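Local coordinates for uncharacterized protein (Bifidobacterium adolescentis ATCC 15703, PDB 3CPG) that probably binds pyridoxal 5'-phosphate on a TIM-barrel fold and takes part in keeping the level of that cofactor in balance, at residues N78-V83 against S125-K130; V213-F218 against I254-T259. All blocks are in the same frame, centred on the assembly; numbering follows the deposited sequence.

Contact 1 of 2, residues N78-V83 against S125-K130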
loop_
_atom_site.group_PDB
_atom_site.type_symbol
_atom_site.label_atom_id
_atom_site.label_comp_id
_atom_site.label_asym_id
_atom_site.label_seq_id
_atom_site.Cartn_x
_atom_site.Cartn_y
_atom_site.Cartn_z
ATOM N N ASN A 78 -8.341 -3.997 -1.164
ATOM C CA ASN A 78 -9.050 -2.822 -1.658
ATOM C C ASN A 78 -10.308 -2.508 -0.860
ATOM O O ASN A 78 -10.564 -1.353 -0.516
ATOM C CB ASN A 78 -9.438 -3.012 -3.125
ATOM C CG ASN A 78 -8.420 -2.429 -4.077
ATOM O OD1 ASN A 78 -8.697 -1.458 -4.786
ATOM N ND2 ASN A 78 -7.230 -3.011 -4.096
ATOM N N ARG A 79 -11.094 -3.538 -0.564
ATOM C CA ARG A 79 -12.352 -3.347 0.147
ATOM C C ARG A 79 -12.361 -3.809 1.596
ATOM O O ARG A 79 -11.887 -4.898 1.916
ATOM C CB ARG A 79 -13.482 -4.066 -0.597
ATOM C CG ARG A 79 -13.660 -3.647 -2.049
ATOM C CD ARG A 79 -14.874 -4.325 -2.661
ATOM N NE ARG A 79 -14.779 -5.781 -2.592
ATOM C CZ ARG A 79 -15.761 -6.612 -2.927
ATOM N NH1 ARG A 79 -16.920 -6.132 -3.357
ATOM N NH2 ARG A 79 -15.585 -7.924 -2.832
ATOM N N PRO A 80 -12.914 -2.980 2.498
ATOM C CA PRO A 80 -12.981 -3.337 3.915
ATOM C C PRO A 80 -13.704 -4.664 4.140
ATOM O O PRO A 80 -13.366 -5.408 5.057
ATOM C CB PRO A 80 -13.730 -2.157 4.529
ATOM C CG PRO A 80 -13.257 -1.007 3.702
ATOM C CD PRO A 80 -13.304 -1.571 2.292
ATOM N N GLN A 81 -14.692 -4.963 3.299
ATOM C CA GLN A 81 -15.451 -6.206 3.437
ATOM C C GLN A 81 -14.556 -7.418 3.218
ATOM O O GLN A 81 -14.758 -8.466 3.832
ATOM C CB GLN A 81 -16.616 -6.254 2.445
ATOM C CG GLN A 81 -17.395 -4.955 2.335
ATOM C CD GLN A 81 -16.918 -4.092 1.179
ATOM O OE1 GLN A 81 -16.984 -4.505 0.017
ATOM N NE2 GLN A 81 -16.438 -2.891 1.488
ATOM N N GLU A 82 -13.572 -7.283 2.335
ATOM C CA GLU A 82 -12.657 -8.388 2.084
ATOM C C GLU A 82 -11.668 -8.478 3.236
ATOM O O GLU A 82 -11.192 -9.560 3.575
ATOM C CB GLU A 82 -11.922 -8.198 0.754
ATOM C CG GLU A 82 -12.817 -8.394 -0.462
ATOM C CD GLU A 82 -12.027 -8.532 -1.746
ATOM O OE1 GLU A 82 -11.138 -9.408 -1.800
ATOM O OE2 GLU A 82 -12.291 -7.769 -2.701
ATOM N N VAL A 83 -11.359 -7.338 3.846
ATOM C CA VAL A 83 -10.453 -7.336 4.985
ATOM C C VAL A 83 -11.115 -8.148 6.094
ATOM O O VAL A 83 -10.506 -9.051 6.668
ATOM C CB VAL A 83 -10.187 -5.898 5.499
ATOM C CG1 VAL A 83 -9.443 -5.944 6.829
ATOM C CG2 VAL A 83 -9.371 -5.129 4.476
ATOM N N SER A 125 -16.204 6.218 5.190
ATOM C CA SER A 125 -16.124 6.601 6.596
ATOM C C SER A 125 -16.721 5.638 7.622
ATOM O O SER A 125 -16.120 5.396 8.670
ATOM C CB SER A 125 -16.741 7.990 6.784
ATOM O OG SER A 125 -16.052 8.954 6.005
ATOM N N ASN A 126 -17.893 5.085 7.335
ATOM C CA ASN A 126 -18.508 4.179 8.292
ATOM C C ASN A 126 -17.882 2.788 8.297
ATOM O O ASN A 126 -18.366 1.892 8.980
ATOM C CB ASN A 126 -20.029 4.103 8.062
ATOM C CG ASN A 126 -20.407 3.426 6.755
ATOM O OD1 ASN A 126 -19.631 3.391 5.803
ATOM N ND2 ASN A 126 -21.629 2.902 6.702
ATOM N N LYS A 127 -16.791 2.624 7.549
ATOM C CA LYS A 127 -16.079 1.347 7.482
ATOM C C LYS A 127 -14.712 1.433 8.169
ATOM O O LYS A 127 -13.988 0.442 8.249
ATOM C CB LYS A 127 -15.878 0.922 6.020
ATOM C CG LYS A 127 -17.168 0.694 5.244
ATOM C CD LYS A 127 -17.874 -0.582 5.670
ATOM C CE LYS A 127 -17.143 -1.815 5.147
ATOM N NZ LYS A 127 -17.837 -3.084 5.509
ATOM N N ILE A 128 -14.352 2.616 8.652
ATOM C CA ILE A 128 -13.064 2.785 9.323
ATOM C C ILE A 128 -12.938 1.818 10.499
ATOM O O ILE A 128 -11.920 1.141 10.657
ATOM C CB ILE A 128 -12.893 4.226 9.845
ATOM C CG1 ILE A 128 -12.918 5.200 8.667
ATOM C CG2 ILE A 128 -11.578 4.346 10.621
ATOM C CD1 ILE A 128 -12.887 6.657 9.077
ATOM N N GLY A 129 -13.980 1.760 11.320
ATOM C CA GLY A 129 -13.967 0.876 12.470
ATOM C C GLY A 129 -13.784 -0.582 12.098
ATOM O O GLY A 129 -13.317 -1.378 12.908
ATOM N N LYS A 130 -14.149 -0.939 10.871
ATOM C CA LYS A 130 -14.013 -2.315 10.404
ATOM C C LYS A 130 -12.556 -2.681 10.116
ATOM O O LYS A 130 -12.161 -3.840 10.262
ATOM C CB LYS A 130 -14.830 -2.528 9.124
ATOM C CG LYS A 130 -16.331 -2.352 9.283
ATOM C CD LYS A 130 -16.940 -3.473 10.109
ATOM C CE LYS A 130 -18.458 -3.361 10.149
ATOM N NZ LYS A 130 -19.082 -4.514 10.857
#
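Lys127 meets Pro80 and Gln81 by folding back on itself: CG lies anti to its carbonyl carbon, and turns at chi2 (-73°) and chi3 (-74°) bring CE over the CB rim of the proline ring. This is packing on a TIM barrel of the alanine racemase N-terminal family, between segments that follow the adjacent parallel strands 75-77 and 113-119; the first turn of helix 80-96 meets Lys127, beside the start of the short helix 128-131. Pro80 sits at the start of its helix and presents the CB-CG side of its ring. Its CB comes within 3.5 Å of Lys127 CE, tight for two carbons, while Lys127 CB lies 4.0 Å from Pro80 CG. Gln81 is bent at chi2, and its chain runs across that of the lysine at about a right angle. The ammonium thus ends beside aliphatic carbon, with Lys127 NZ 3.7 Å from Gln81 CG, so the link is van der Waals in kind. Behind Pro80, Arg79 stands at the N-cap position, and its carbonyl O accepts from both Glu82 N and Val83 N. Glu82 OE1 in turn takes the backbone N of Thr58, next to Lys57, the predicted attachment point of pyridoxal phosphate, and forms a salt bridge with Lys86. Glu82 OE2 receives Arg79 NE at 3.2 Å through its anti lone pair and lies 18° out of the guanidinium plane.

Contact 2 of 2, residues V213-F218 against I254-T259; sequences VIRRGF and IAEGST
Phe218 and Glu256 form the close-packed part of this contact, their CB atoms 3.6 Å apart where helix 211-231 passes the end of helix 250-255. Glu256 CG lies against the same Phe218 CB and 4.0 Å from the backbone O of Arg215, which lays the aliphatic part of the glutamate along the helix. The phenylalanine ring itself leads away from the glutamate, and its side chain packs on Ala253, Met244 and Asp249. The outer side of the contact is charged and more exposed. Arg215 bends at chi3 (69°) and swings its guanidinium across the end of Glu256, the two planar groups 74° apart. Glu256 OE2 sits over one face of the guanidinium, 2.7 Å from Arg215 NH2; it is well out of the plane and no N-H points at it, which makes this a salt bridge of charge alone. The loose spot is at the guanidinium edge, where the exposed Ala255 offers only its methyl, with CB 4.0 Å from Arg215 NH1. A leucine in place of Arg215 would probably leave Glu256 OE2 without its cationic partner, although Arg222 NH1 would still bridge OE1. Just beyond Glu256 the chain turns back through Gly257, at positive phi (101°), whose N bonds to Ile254 O at 3.1 Å, while Ser258 N reaches Ala253 O. That is a Schellman motif, ending helix 250-255 before the chain enters barrel strand 260-263.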
loop_
_atom_site.group_PDB
_atom_site.type_symbol
_atom_site.label_atom_id
_atom_site.label_comp_id
_atom_site.label_asym_id
_atom_site.label_seq_id
_atom_site.Cartn_x
_atom_site.Cartn_y
_atom_site.Cartn_z
ATOM N N VAL A 213 3.531 11.192 -19.232
ATOM C CA VAL A 213 2.479 11.548 -18.284
ATOM C C VAL A 213 2.640 10.713 -17.013
ATOM O O VAL A 213 2.511 11.214 -15.897
ATOM C CB VAL A 213 1.081 11.278 -18.881
ATOM C CG1 VAL A 213 0.003 11.508 -17.826
ATOM C CG2 VAL A 213 0.850 12.189 -20.078
ATOM N N ILE A 214 2.920 9.430 -17.201
ATOM C CA ILE A 214 3.105 8.517 -16.085
ATOM C C ILE A 214 4.305 8.949 -15.242
ATOM O O ILE A 214 4.212 9.067 -14.015
ATOM C CB ILE A 214 3.314 7.080 -16.608
ATOM C CG1 ILE A 214 2.031 6.607 -17.299
ATOM C CG2 ILE A 214 3.721 6.155 -15.469
ATOM C CD1 ILE A 214 2.123 5.236 -17.931
ATOM N N ARG A 215 5.429 9.197 -15.906
ATOM C CA ARG A 215 6.642 9.614 -15.211
ATOM C C ARG A 215 6.453 10.936 -14.474
ATOM O O ARG A 215 6.913 11.088 -13.345
ATOM C CB ARG A 215 7.809 9.734 -16.201
ATOM C CG ARG A 215 8.220 8.410 -16.837
ATOM C CD ARG A 215 9.344 8.596 -17.859
ATOM N NE ARG A 215 10.616 8.963 -17.240
ATOM C CZ ARG A 215 11.312 8.167 -16.432
ATOM N NH1 ARG A 215 10.859 6.956 -16.141
ATOM N NH2 ARG A 215 12.461 8.578 -15.917
ATOM N N ARG A 216 5.763 11.883 -15.102
ATOM C CA ARG A 216 5.545 13.185 -14.480
ATOM C C ARG A 216 4.814 13.066 -13.147
ATOM O O ARG A 216 5.151 13.756 -12.180
ATOM C CB ARG A 216 4.766 14.109 -15.424
ATOM C CG ARG A 216 4.572 15.523 -14.873
ATOM C CD ARG A 216 3.952 16.444 -15.910
ATOM N NE ARG A 216 4.757 16.507 -17.127
ATOM C CZ ARG A 216 4.380 16.006 -18.299
ATOM N NH1 ARG A 216 3.205 15.409 -18.416
ATOM N NH2 ARG A 216 5.182 16.095 -19.351
ATOM N N GLY A 217 3.817 12.187 -13.099
ATOM C CA GLY A 217 3.056 11.984 -11.879
ATOM C C GLY A 217 3.855 11.344 -10.755
ATOM O O GLY A 217 3.725 11.744 -9.595
ATOM N N PHE A 218 4.672 10.346 -11.081
ATOM C CA PHE A 218 5.486 9.678 -10.061
ATOM C C PHE A 218 6.554 10.641 -9.559
ATOM O O PHE A 218 6.875 10.678 -8.370
ATOM C CB PHE A 218 6.161 8.425 -10.628
ATOM C CG PHE A 218 5.205 7.328 -11.012
ATOM C CD1 PHE A 218 4.025 7.125 -10.298
ATOM C CD2 PHE A 218 5.515 6.459 -12.053
ATOM C CE1 PHE A 218 3.173 6.069 -10.615
ATOM C CE2 PHE A 218 4.669 5.398 -12.378
ATOM C CZ PHE A 218 3.497 5.202 -11.656
ATOM N N ILE A 254 9.595 2.650 -10.263
ATOM C CA ILE A 254 10.857 2.406 -9.586
ATOM C C ILE A 254 11.937 3.371 -10.075
ATOM O O ILE A 254 12.768 3.829 -9.290
ATOM C CB ILE A 254 11.283 0.934 -9.757
ATOM C CG1 ILE A 254 10.272 0.040 -9.027
ATOM C CG2 ILE A 254 12.683 0.716 -9.199
ATOM C CD1 ILE A 254 10.464 -1.442 -9.238
ATOM N N ALA A 255 11.912 3.699 -11.364
ATOM C CA ALA A 255 12.881 4.644 -11.908
ATOM C C ALA A 255 12.682 6.010 -11.255
ATOM O O ALA A 255 13.635 6.779 -11.105
ATOM C CB ALA A 255 12.715 4.764 -13.425
ATOM N N GLU A 256 11.443 6.310 -10.864
ATOM C CA GLU A 256 11.131 7.593 -10.241
ATOM C C GLU A 256 11.159 7.595 -8.708
ATOM O O GLU A 256 10.690 8.541 -8.077
ATOM C CB GLU A 256 9.772 8.105 -10.734
ATOM C CG GLU A 256 9.728 8.514 -12.213
ATOM C CD GLU A 256 10.746 9.589 -12.576
ATOM O OE1 GLU A 256 11.006 10.486 -11.744
ATOM O OE2 GLU A 256 11.275 9.547 -13.710
ATOM N N GLY A 257 11.687 6.531 -8.109
ATOM C CA GLY A 257 11.802 6.490 -6.656
ATOM C C GLY A 257 10.811 5.715 -5.803
ATOM O O GLY A 257 10.853 5.814 -4.575
ATOM N N SER A 258 9.927 4.940 -6.419
ATOM C CA SER A 258 8.954 4.175 -5.647
ATOM C C SER A 258 9.614 3.316 -4.571
ATOM O O SER A 258 10.685 2.754 -4.794
ATOM C CB SER A 258 8.144 3.270 -6.575
ATOM O OG SER A 258 7.299 2.418 -5.822
ATOM N N THR A 259 8.980 3.222 -3.403
ATOM C CA THR A 259 9.513 2.390 -2.326
ATOM C C THR A 259 8.558 1.234 -2.071
ATOM O O THR A 259 8.891 0.288 -1.361
ATOM C CB THR A 259 9.703 3.171 -1.015
ATOM O OG1 THR A 259 8.427 3.575 -0.500
ATOM C CG2 THR A 259 10.581 4.392 -1.256
#

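The two contacts lie on opposite sides of the chain's centre, their own centres 29 Å apart and their nearest atoms about 15 Å apart, without touching. They follow one another in series: contact 1 is complete by residue 130, well before contact 2 opens at 213. Both belong to the same TIM barrel and join pieces of chain that alternate with its parallel strands. Strand 75-77 leads into contact 1, and strand 260-263 follows contact 2; each pairs with strand 51-55, so the two are tied through one shared neighbour in the sheet. In contact 1 the side chain of Gln81 is about 10 Å from that of Lys57, the predicted cofactor lysine, whereas contact 2 is structural packing away from the annotated site.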